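Local coordinates for protein peptidoglycan D,D-transpeptidase FtsI (PDB 6SYN) that probably cross-links peptidoglycan peptides during septal cell-wall synthesis, acting as a class B penicillin-binding protein that beta-lactams can block, at residues L188-R191 and E192-A196; A238-R242 and A243-I247; T334-L338 and V339-S343; M367-P370 and L371-A374. All blocks are in the same frame, centred on the assembly; numbering follows the deposited sequence.

Contact 1: L188-R191 and E192-A196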
loop_
_atom_site.group_PDB
_atom_site.type_symbol
_atom_site.label_atom_id
_atom_site.label_comp_id
_atom_site.label_asym_id
_atom_site.label_seq_id
_atom_site.Cartn_x
_atom_site.Cartn_y
_atom_site.Cartn_z
ATOM N N LEU A 188 0.277 13.450 0.358
ATOM C CA LEU A 188 -1.140 13.497 0.805
ATOM C C LEU A 188 -1.579 12.108 1.270
ATOM O O LEU A 188 -2.134 11.994 2.375
ATOM C CB LEU A 188 -2.051 13.968 -0.329
ATOM C CG LEU A 188 -3.539 13.788 -0.039
ATOM C CD1 LEU A 188 -3.946 14.609 1.177
ATOM C CD2 LEU A 188 -4.387 14.147 -1.245
ATOM N N VAL A 189 -1.381 11.097 0.430
ATOM C CA VAL A 189 -1.763 9.691 0.746
ATOM C C VAL A 189 -1.095 9.295 2.069
ATOM O O VAL A 189 -1.828 8.995 3.024
ATOM C CB VAL A 189 -1.403 8.729 -0.402
ATOM C CG1 VAL A 189 -1.443 7.277 0.046
ATOM C CG2 VAL A 189 -2.315 8.934 -1.601
ATOM N N TYR A 190 0.238 9.306 2.132
ATOM C CA TYR A 190 1.004 8.796 3.298
ATOM C C TYR A 190 0.588 9.544 4.571
ATOM O O TYR A 190 0.462 8.894 5.623
ATOM C CB TYR A 190 2.514 8.911 3.089
ATOM C CG TYR A 190 3.294 8.646 4.352
ATOM C CD1 TYR A 190 3.587 7.354 4.757
ATOM C CD2 TYR A 190 3.678 9.690 5.179
ATOM C CE1 TYR A 190 4.273 7.108 5.934
ATOM C CE2 TYR A 190 4.367 9.462 6.357
ATOM C CZ TYR A 190 4.668 8.167 6.735
ATOM O OH TYR A 190 5.349 7.948 7.894
ATOM N N ARG A 191 0.398 10.863 4.488
ATOM C CA ARG A 191 0.127 11.730 5.667
ATOM C C ARG A 191 -1.229 11.359 6.278
ATOM O O ARG A 191 -1.336 11.335 7.520
ATOM C CB ARG A 191 0.190 13.205 5.262
ATOM C CG ARG A 191 -0.480 14.167 6.233
ATOM C CD ARG A 191 -0.116 15.602 5.903
ATOM N NE ARG A 191 -0.650 16.117 4.635
ATOM C CZ ARG A 191 -0.038 16.082 3.441
ATOM N NH1 ARG A 191 -0.629 16.623 2.386
ATOM N NH2 ARG A 191 1.146 15.512 3.288
ATOM N N GLU A 192 -2.232 11.093 5.443
ATOM C CA GLU A 192 -3.592 10.709 5.905
ATOM C C GLU A 192 -3.531 9.305 6.515
ATOM O O GLU A 192 -4.177 9.087 7.558
ATOM C CB GLU A 192 -4.586 10.815 4.747
ATOM C CG GLU A 192 -4.776 12.240 4.261
ATOM C CD GLU A 192 -5.297 13.197 5.319
ATOM O OE1 GLU A 192 -6.027 12.745 6.212
ATOM O OE2 GLU A 192 -4.966 14.389 5.245
ATOM N N LEU A 193 -2.759 8.406 5.898
ATOM C CA LEU A 193 -2.641 6.978 6.296
ATOM C C LEU A 193 -1.929 6.884 7.649
ATOM O O LEU A 193 -2.511 6.321 8.594
ATOM C CB LEU A 193 -1.850 6.233 5.217
ATOM C CG LEU A 193 -1.588 4.757 5.502
ATOM C CD1 LEU A 193 -2.878 3.957 5.384
ATOM C CD2 LEU A 193 -0.518 4.206 4.571
ATOM N N ASN A 194 -0.709 7.423 7.709
ATOM C CA ASN A 194 0.186 7.410 8.895
ATOM C C ASN A 194 -0.582 7.916 10.116
ATOM O O ASN A 194 -0.629 7.189 11.122
ATOM C CB ASN A 194 1.437 8.249 8.648
ATOM C CG ASN A 194 2.554 7.904 9.602
ATOM O OD1 ASN A 194 3.121 8.782 10.247
ATOM N ND2 ASN A 194 2.870 6.625 9.700
ATOM N N ASN A 195 -1.171 9.110 10.000
ATOM C CA ASN A 195 -2.029 9.749 11.035
ATOM C C ASN A 195 -3.101 8.751 11.488
ATOM O O ASN A 195 -3.097 8.397 12.682
ATOM C CB ASN A 195 -2.652 11.053 10.527
ATOM C CG ASN A 195 -1.658 12.197 10.455
ATOM O OD1 ASN A 195 -0.522 12.080 10.925
ATOM N ND2 ASN A 195 -2.081 13.310 9.869
ATOM N N ALA A 196 -3.957 8.296 10.565
ATOM C CA ALA A 196 -5.092 7.383 10.845
ATOM C C ALA A 196 -4.601 6.079 11.488
ATOM O O ALA A 196 -5.314 5.553 12.369
ATOM C CB ALA A 196 -5.862 7.105 9.585
#
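Residues 188-191 run straight into 192-196 within one helix, and i to i+4 bonds join the two segments. Leu193 N reaches Val189 O at 3.1 Å and Asn194 N reaches Tyr190 O at 2.8 Å; the second of these is the straighter (N-H...O 168°). Glu192 N adds a bond to Leu188 O, whereas the one from Asn195 N to Arg191 O is weak.

Among the side chains, Tyr190 and Asn194 carry the contact. They lie alongside each other one turn apart and point the same way. Asn194 CB sits over one face of the ring, 4.0 Å from its centroid, a CH-pi contact displaced toward the rim. Because Asn194 CG is anti to the backbone N (chi1 -161°), the amide continues along the ring toward the phenol end, and the two planes stay within 19° of each other. Asn194 CG thereby comes within 3.3 Å of Tyr190 OH. The hydroxyl's main partner lies elsewhere, in a hydrogen bond with Gln118 NE2, while Asn194 ND2 has a weak bond to Ser223 OG. On another flank, Leu188 CD1 touches Glu192 CG at 4.0 Å.

Val189 and Leu193 press on Ala221 of strand 217-223, and Glu192 borders helix 492-505. This pair of helices against the central antiparallel sheet is characteristic of the penicillin-binding transpeptidase fold.

Contact 2: A238-R242 and A243-I247; sequences AMRNR and AITDI
Arg240 and Arg242 reach Asp246 by different torsions: Arg240 CG stands between its backbone N and carbonyl carbon (chi1 77°), whereas Arg242 CG lies anti to the carbonyl carbon (chi1 -73°). Both chains then run extended to NE, and with Asp246 they form a salt-bridge network around an N-capped helical turn, 242-245. Asp246 is the first residue to leave that turn.

Arg240 NH2 donates to Asp246 OD1 at 2.8 Å. The oxygen lies close to the guanidinium plane but is itself approached from above the carboxylate plane. The same nitrogen donates to Thr245 OG1 at 3.1 Å, also in plane, so two acceptors fix the rotation of the group. Arg242 NH1 takes the syn lone pair of Asp246 OD2 at 3.0 Å. Each carboxylate oxygen thus has its own arginine, which probably favours the charged form of the aspartate. Arg242 also has a long, weak ion pair with Glu203.

At the start of the turn, Asn241 is the N-cap: its OD1 accepts from Ala243 N at 3.3 Å, the donor sitting above the carbonyl plane. Asn222 ND2, on strand 217-223, also bonds OD1 and so ties the cap to the sheet. Asn241 O accepts from Ile244 N at 3.0 Å, and Asn241 CB packs against Ile244 CG1. Above the Arg242 guanidinium, nearly over its centre, lies Arg240 NH1, 3.6 Å from the plane.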
loop_
_atom_site.group_PDB
_atom_site.type_symbol
_atom_site.label_atom_id
_atom_site.label_comp_id
_atom_site.label_asym_id
_atom_site.label_seq_id
_atom_site.Cartn_x
_atom_site.Cartn_y
_atom_site.Cartn_z
ATOM N N ALA A 238 9.257 -2.796 10.307
ATOM C CA ALA A 238 8.920 -3.198 8.921
ATOM C C ALA A 238 9.698 -2.321 7.927
ATOM O O ALA A 238 9.632 -1.085 8.051
ATOM C CB ALA A 238 7.426 -3.101 8.701
ATOM N N MET A 239 10.433 -2.953 7.007
ATOM C CA MET A 239 11.129 -2.298 5.864
ATOM C C MET A 239 10.614 -2.881 4.541
ATOM O O MET A 239 10.966 -2.326 3.475
ATOM C CB MET A 239 12.638 -2.528 5.970
ATOM C CG MET A 239 13.444 -1.828 4.904
ATOM S SD MET A 239 15.116 -1.465 5.485
ATOM C CE MET A 239 15.981 -1.406 3.917
ATOM N N ARG A 240 9.831 -3.965 4.614
ATOM C CA ARG A 240 9.135 -4.583 3.459
ATOM C C ARG A 240 7.925 -3.717 3.096
ATOM O O ARG A 240 7.263 -3.186 4.016
ATOM C CB ARG A 240 8.728 -6.030 3.765
ATOM C CG ARG A 240 7.505 -6.179 4.659
ATOM C CD ARG A 240 7.148 -7.628 4.944
ATOM N NE ARG A 240 6.431 -7.752 6.206
ATOM C CZ ARG A 240 5.111 -7.646 6.370
ATOM N NH1 ARG A 240 4.596 -7.769 7.583
ATOM N NH2 ARG A 240 4.310 -7.426 5.339
ATOM N N ASN A 241 7.672 -3.580 1.795
ATOM C CA ASN A 241 6.546 -2.807 1.215
ATOM C C ASN A 241 5.271 -3.639 1.378
ATOM O O ASN A 241 5.036 -4.524 0.527
ATOM C CB ASN A 241 6.846 -2.459 -0.245
ATOM C CG ASN A 241 5.809 -1.563 -0.888
ATOM O OD1 ASN A 241 4.756 -1.304 -0.312
ATOM N ND2 ASN A 241 6.103 -1.089 -2.089
ATOM N N ARG A 242 4.489 -3.375 2.430
ATOM C CA ARG A 242 3.274 -4.164 2.778
ATOM C C ARG A 242 2.294 -4.203 1.595
ATOM O O ARG A 242 1.595 -5.212 1.465
ATOM C CB ARG A 242 2.601 -3.595 4.029
ATOM C CG ARG A 242 3.357 -3.873 5.322
ATOM C CD ARG A 242 2.601 -3.402 6.551
ATOM N NE ARG A 242 3.158 -3.901 7.807
ATOM C CZ ARG A 242 2.599 -4.826 8.589
ATOM N NH1 ARG A 242 1.442 -5.385 8.264
ATOM N NH2 ARG A 242 3.199 -5.185 9.710
ATOM N N ALA A 243 2.267 -3.166 0.751
ATOM C CA ALA A 243 1.340 -3.031 -0.400
ATOM C C ALA A 243 1.542 -4.169 -1.413
ATOM O O ALA A 243 0.566 -4.491 -2.124
ATOM C CB ALA A 243 1.517 -1.683 -1.054
ATOM N N ILE A 244 2.747 -4.753 -1.474
ATOM C CA ILE A 244 3.080 -5.882 -2.396
ATOM C C ILE A 244 3.402 -7.170 -1.615
ATOM O O ILE A 244 3.521 -8.218 -2.284
ATOM C CB ILE A 244 4.219 -5.503 -3.373
ATOM C CG1 ILE A 244 5.476 -4.981 -2.668
ATOM C CG2 ILE A 244 3.713 -4.521 -4.418
ATOM C CD1 ILE A 244 6.735 -5.070 -3.509
ATOM N N THR A 245 3.531 -7.141 -0.281
ATOM C CA THR A 245 3.953 -8.343 0.496
ATOM C C THR A 245 2.844 -8.811 1.450
ATOM O O THR A 245 2.630 -10.034 1.524
ATOM C CB THR A 245 5.294 -8.139 1.216
ATOM O OG1 THR A 245 5.102 -7.245 2.312
ATOM C CG2 THR A 245 6.381 -7.607 0.306
ATOM N N ASP A 246 2.180 -7.919 2.183
ATOM C CA ASP A 246 0.957 -8.319 2.924
ATOM C C ASP A 246 0.001 -8.932 1.900
ATOM O O ASP A 246 -0.319 -8.239 0.910
ATOM C CB ASP A 246 0.256 -7.151 3.625
ATOM C CG ASP A 246 0.814 -6.756 4.982
ATOM O OD1 ASP A 246 1.559 -7.561 5.588
ATOM O OD2 ASP A 246 0.473 -5.648 5.436
ATOM N N ILE A 247 -0.413 -10.183 2.093
ATOM C CA ILE A 247 -1.583 -10.747 1.357
ATOM C C ILE A 247 -2.698 -10.966 2.383
ATOM O O ILE A 247 -2.428 -11.550 3.442
ATOM C CB ILE A 247 -1.238 -11.991 0.505
ATOM C CG1 ILE A 247 -1.282 -13.314 1.281
ATOM C CG2 ILE A 247 0.082 -11.796 -0.232
ATOM C CD1 ILE A 247 -0.176 -13.519 2.280
#

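Contact 3: T334-L338 and V339-S343; sequences TNLGL and VGESS
Glu341, the last residue of a type II beta turn that starts at Leu338, folds its side chain back to bind the backbone of residues 336-338, within the loop between helices 319-327 and 354-360 of the transpeptidase domain.

Hydrogen bonds from backbone N-H groups hold the carboxylate. Leu336 N donates to Glu341 OE1 at 3.0 Å, on the syn side and 20° out of the carboxylate plane. Leu338 N meets Glu341 OE2 at 3.1 Å, nearly along the C-O direction. With CG anti to the backbone N (chi1 -175°) and the chain extended beyond it, the glutamate is long enough to bridge the loop. Two backbone donors on separate oxygens probably favour its ionised state. Thr334 OG1 lies beside OE1 as well, but the modelled separation is too short to be trusted.

The turn's own backbone bond, Glu341 N to Leu338 O, is weak, and Gly340 takes the positive phi of its third position.

By packing, Leu338 and Glu341 rest on Ile244 of helix 242-245, and Leu336 on Leu371 of helix 370-381.

Water completes the closure between residues 334 and 342. Water 1 accepts from Thr334 N and makes a weak bond to Ser342 O. Water 2 donates to Thr334 OG1 at 2.8 Å and to Ser342 O at 2.9 Å.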
loop_
_atom_site.group_PDB
_atom_site.type_symbol
_atom_site.label_atom_id
_atom_site.label_comp_id
_atom_site.label_asym_id
_atom_site.label_seq_id
_atom_site.Cartn_x
_atom_site.Cartn_y
_atom_site.Cartn_z
ATOM N N THR A 334 1.337 -8.896 -10.350
ATOM C CA THR A 334 1.156 -7.444 -10.616
ATOM C C THR A 334 2.327 -6.983 -11.505
ATOM O O THR A 334 2.150 -5.997 -12.240
ATOM C CB THR A 334 0.909 -6.722 -9.284
ATOM O OG1 THR A 334 1.929 -7.096 -8.357
ATOM C CG2 THR A 334 -0.439 -7.067 -8.682
ATOM N N ASN A 335 3.447 -7.717 -11.473
ATOM C CA ASN A 335 4.585 -7.663 -12.435
ATOM C C ASN A 335 5.311 -6.309 -12.389
ATOM O O ASN A 335 5.704 -5.827 -13.472
ATOM C CB ASN A 335 4.139 -7.952 -13.874
ATOM C CG ASN A 335 3.579 -9.343 -14.080
ATOM O OD1 ASN A 335 2.547 -9.504 -14.725
ATOM N ND2 ASN A 335 4.254 -10.355 -13.554
ATOM N N LEU A 336 5.527 -5.727 -11.205
ATOM C CA LEU A 336 6.191 -4.398 -11.070
ATOM C C LEU A 336 7.700 -4.556 -10.868
ATOM O O LEU A 336 8.390 -3.526 -10.926
ATOM C CB LEU A 336 5.564 -3.614 -9.916
ATOM C CG LEU A 336 4.191 -3.022 -10.219
ATOM C CD1 LEU A 336 3.677 -2.246 -9.021
ATOM C CD2 LEU A 336 4.244 -2.137 -11.458
ATOM N N GLY A 337 8.183 -5.783 -10.640
ATOM C CA GLY A 337 9.618 -6.108 -10.532
ATOM C C GLY A 337 10.184 -5.796 -9.158
ATOM O O GLY A 337 11.414 -5.876 -9.004
ATOM N N LEU A 338 9.329 -5.462 -8.190
ATOM C CA LEU A 338 9.748 -5.079 -6.817
ATOM C C LEU A 338 10.015 -6.349 -6.009
ATOM O O LEU A 338 9.431 -7.400 -6.358
ATOM C CB LEU A 338 8.655 -4.221 -6.176
ATOM C CG LEU A 338 8.405 -2.878 -6.863
ATOM C CD1 LEU A 338 7.186 -2.186 -6.266
ATOM C CD2 LEU A 338 9.631 -1.978 -6.775
ATOM N N VAL A 339 10.870 -6.249 -4.985
ATOM C CA VAL A 339 11.385 -7.414 -4.204
ATOM C C VAL A 339 10.319 -7.853 -3.196
ATOM O O VAL A 339 9.795 -6.979 -2.472
ATOM C CB VAL A 339 12.725 -7.118 -3.507
ATOM C CG1 VAL A 339 12.673 -5.875 -2.635
ATOM C CG2 VAL A 339 13.203 -8.315 -2.699
ATOM N N GLY A 340 10.035 -9.163 -3.160
ATOM C CA GLY A 340 8.996 -9.788 -2.315
ATOM C C GLY A 340 7.592 -9.612 -2.880
ATOM O O GLY A 340 6.626 -9.920 -2.156
ATOM N N GLU A 341 7.465 -9.150 -4.127
ATOM C CA GLU A 341 6.152 -8.874 -4.763
ATOM C C GLU A 341 5.385 -10.189 -4.928
ATOM O O GLU A 341 5.822 -11.019 -5.737
ATOM C CB GLU A 341 6.336 -8.178 -6.109
ATOM C CG GLU A 341 5.024 -7.764 -6.749
ATOM C CD GLU A 341 5.185 -6.844 -7.945
ATOM O OE1 GLU A 341 4.190 -6.640 -8.672
ATOM O OE2 GLU A 341 6.308 -6.338 -8.149
ATOM N N SER A 342 4.275 -10.339 -4.197
ATOM C CA SER A 342 3.444 -11.568 -4.128
ATOM C C SER A 342 2.216 -11.464 -5.044
ATOM O O SER A 342 1.713 -10.335 -5.272
ATOM C CB SER A 342 3.022 -11.845 -2.711
ATOM O OG SER A 342 2.175 -12.985 -2.652
ATOM N N SER A 343 1.748 -12.621 -5.522
ATOM C CA SER A 343 0.505 -12.798 -6.319
ATOM C C SER A 343 -0.588 -13.420 -5.443
ATOM O O SER A 343 -1.637 -13.799 -5.998
ATOM C CB SER A 343 0.769 -13.638 -7.541
ATOM O OG SER A 343 0.859 -15.013 -7.201
HETATM O O HOH W 1 2.296 -10.217 -7.833
HETATM O O HOH W 2 1.640 -7.439 -5.588
#

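Contact 4: M367-P370 and L371-A374; sequences MVTP and LQLA
Gln372 N donates to Thr369 OG1 at 3.0 Å, with an N-H...O angle of 147°, and this bond caps the first turn of helix 370-381. The hydroxyl is brought there by its first torsion (chi1 66°), which sets OG1 between the backbone N and the carbonyl carbon of Thr369, facing the start of the helix.

Gln372 returns the bond. Its chain is extended beyond CG and passes across the threonine side chain at about a right angle, so that Gln372 OE1 accepts from Thr369 N at 3.1 Å. That donor lies in the amide's carbonyl plane, on a lone pair, with an N-H...O angle of 159°. The reciprocal pair satisfies both backbone N-H groups and meets the definition of a capping box. Alongside, the methylene Gln372 CG lies against Thr369 OG1. The other end of the amide, NE2, bonds Lys332 O and, weakly, Ser343 O, so both polar atoms of the amide are bonded, which fixes its rotation.

Regular helix bonds follow at once. Leu373 N reaches Thr369 O at 3.1 Å, and Ala374 N reaches Pro370 O at 3.0 Å. Pro370 occupies the first position of the helix, where the ring's lack of an N-H costs no helical bond.

Pro370, Leu371 and Ala374 pack on strand 204-211, and Leu373 and Ala374 on Val474 of strand 471-478. A capped helix start buried against the central sheet in this way belongs to the helical layer of the penicillin-binding transpeptidase fold.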
loop_
_atom_site.group_PDB
_atom_site.type_symbol
_atom_site.label_atom_id
_atom_site.label_comp_id
_atom_site.label_asym_id
_atom_site.label_seq_id
_atom_site.Cartn_x
_atom_site.Cartn_y
_atom_site.Cartn_z
ATOM N N MET A 367 -6.426 -14.784 -0.728
ATOM C CA MET A 367 -5.533 -13.772 -0.117
ATOM C C MET A 367 -4.895 -12.947 -1.239
ATOM O O MET A 367 -4.393 -13.540 -2.205
ATOM C CB MET A 367 -4.481 -14.458 0.756
ATOM C CG MET A 367 -5.113 -15.376 1.791
ATOM S SD MET A 367 -4.112 -15.593 3.283
ATOM C CE MET A 367 -5.374 -15.459 4.549
ATOM N N VAL A 368 -4.980 -11.624 -1.119
ATOM C CA VAL A 368 -4.665 -10.642 -2.196
ATOM C C VAL A 368 -3.798 -9.542 -1.583
ATOM O O VAL A 368 -3.976 -9.264 -0.375
ATOM C CB VAL A 368 -5.958 -10.069 -2.811
ATOM C CG1 VAL A 368 -6.951 -11.172 -3.171
ATOM C CG2 VAL A 368 -6.614 -9.045 -1.897
ATOM N N THR A 369 -2.894 -8.950 -2.369
ATOM C CA THR A 369 -2.114 -7.756 -1.946
ATOM C C THR A 369 -3.034 -6.543 -2.049
ATOM O O THR A 369 -4.001 -6.562 -2.811
ATOM C CB THR A 369 -0.815 -7.579 -2.744
ATOM O OG1 THR A 369 -1.142 -7.278 -4.102
ATOM C CG2 THR A 369 0.085 -8.794 -2.691
ATOM N N PRO A 370 -2.819 -5.492 -1.228
ATOM C CA PRO A 370 -3.479 -4.201 -1.442
ATOM C C PRO A 370 -3.361 -3.693 -2.888
ATOM O O PRO A 370 -4.347 -3.202 -3.415
ATOM C CB PRO A 370 -2.738 -3.297 -0.449
ATOM C CG PRO A 370 -2.425 -4.234 0.699
ATOM C CD PRO A 370 -2.030 -5.526 0.013
ATOM N N LEU A 371 -2.185 -3.851 -3.504
ATOM C CA LEU A 371 -1.935 -3.462 -4.918
ATOM C C LEU A 371 -2.880 -4.241 -5.844
ATOM O O LEU A 371 -3.411 -3.625 -6.804
ATOM C CB LEU A 371 -0.467 -3.712 -5.281
ATOM C CG LEU A 371 -0.099 -3.384 -6.730
ATOM C CD1 LEU A 371 -0.426 -1.934 -7.068
ATOM C CD2 LEU A 371 1.365 -3.682 -7.015
ATOM N N GLN A 372 -3.093 -5.533 -5.570
ATOM C CA GLN A 372 -3.990 -6.403 -6.375
ATOM C C GLN A 372 -5.418 -5.854 -6.296
ATOM O O GLN A 372 -6.103 -5.825 -7.340
ATOM C CB GLN A 372 -3.914 -7.853 -5.902
ATOM C CG GLN A 372 -2.816 -8.653 -6.585
ATOM C CD GLN A 372 -2.871 -10.109 -6.195
ATOM O OE1 GLN A 372 -3.066 -10.440 -5.029
ATOM N NE2 GLN A 372 -2.703 -10.984 -7.175
ATOM N N LEU A 373 -5.823 -5.408 -5.103
ATOM C CA LEU A 373 -7.178 -4.857 -4.821
ATOM C C LEU A 373 -7.355 -3.508 -5.536
ATOM O O LEU A 373 -8.475 -3.232 -5.997
ATOM C CB LEU A 373 -7.356 -4.727 -3.305
ATOM C CG LEU A 373 -8.749 -4.303 -2.836
ATOM C CD1 LEU A 373 -9.813 -5.281 -3.312
ATOM C CD2 LEU A 373 -8.798 -4.176 -1.316
ATOM N N ALA A 374 -6.291 -2.703 -5.616
ATOM C CA ALA A 374 -6.288 -1.387 -6.295
ATOM C C ALA A 374 -6.555 -1.597 -7.785
ATOM O O ALA A 374 -7.329 -0.817 -8.366
ATOM C CB ALA A 374 -4.978 -0.677 -6.065
#

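How the contacts relate
Contacts 2, 3 and 4 form one cluster, their centres 10 to 11 Å apart. The short turn of contact 2 joins the other two through its backbone: Ile244 O lies 3.0 Å from Ser342 N of contact 3, and Ala243 O lies 3.1 Å from Leu371 N of contact 4. Leu336 and Leu371 close the third side. Contact 1 stands apart, its centre about 17 Å from that of contact 2. Alternate residues of strand 217-223 show why: Ala219 and Ala221 meet contact 1, Met220 and Asn222 contact 2, which places them on opposite faces of the sheet. Contact 4 does not touch the ligand pocket: the side chain of Leu373 is about 11 Å from the bound ring-opened beta-lactam, whose pocket includes Ser252 and Lys255.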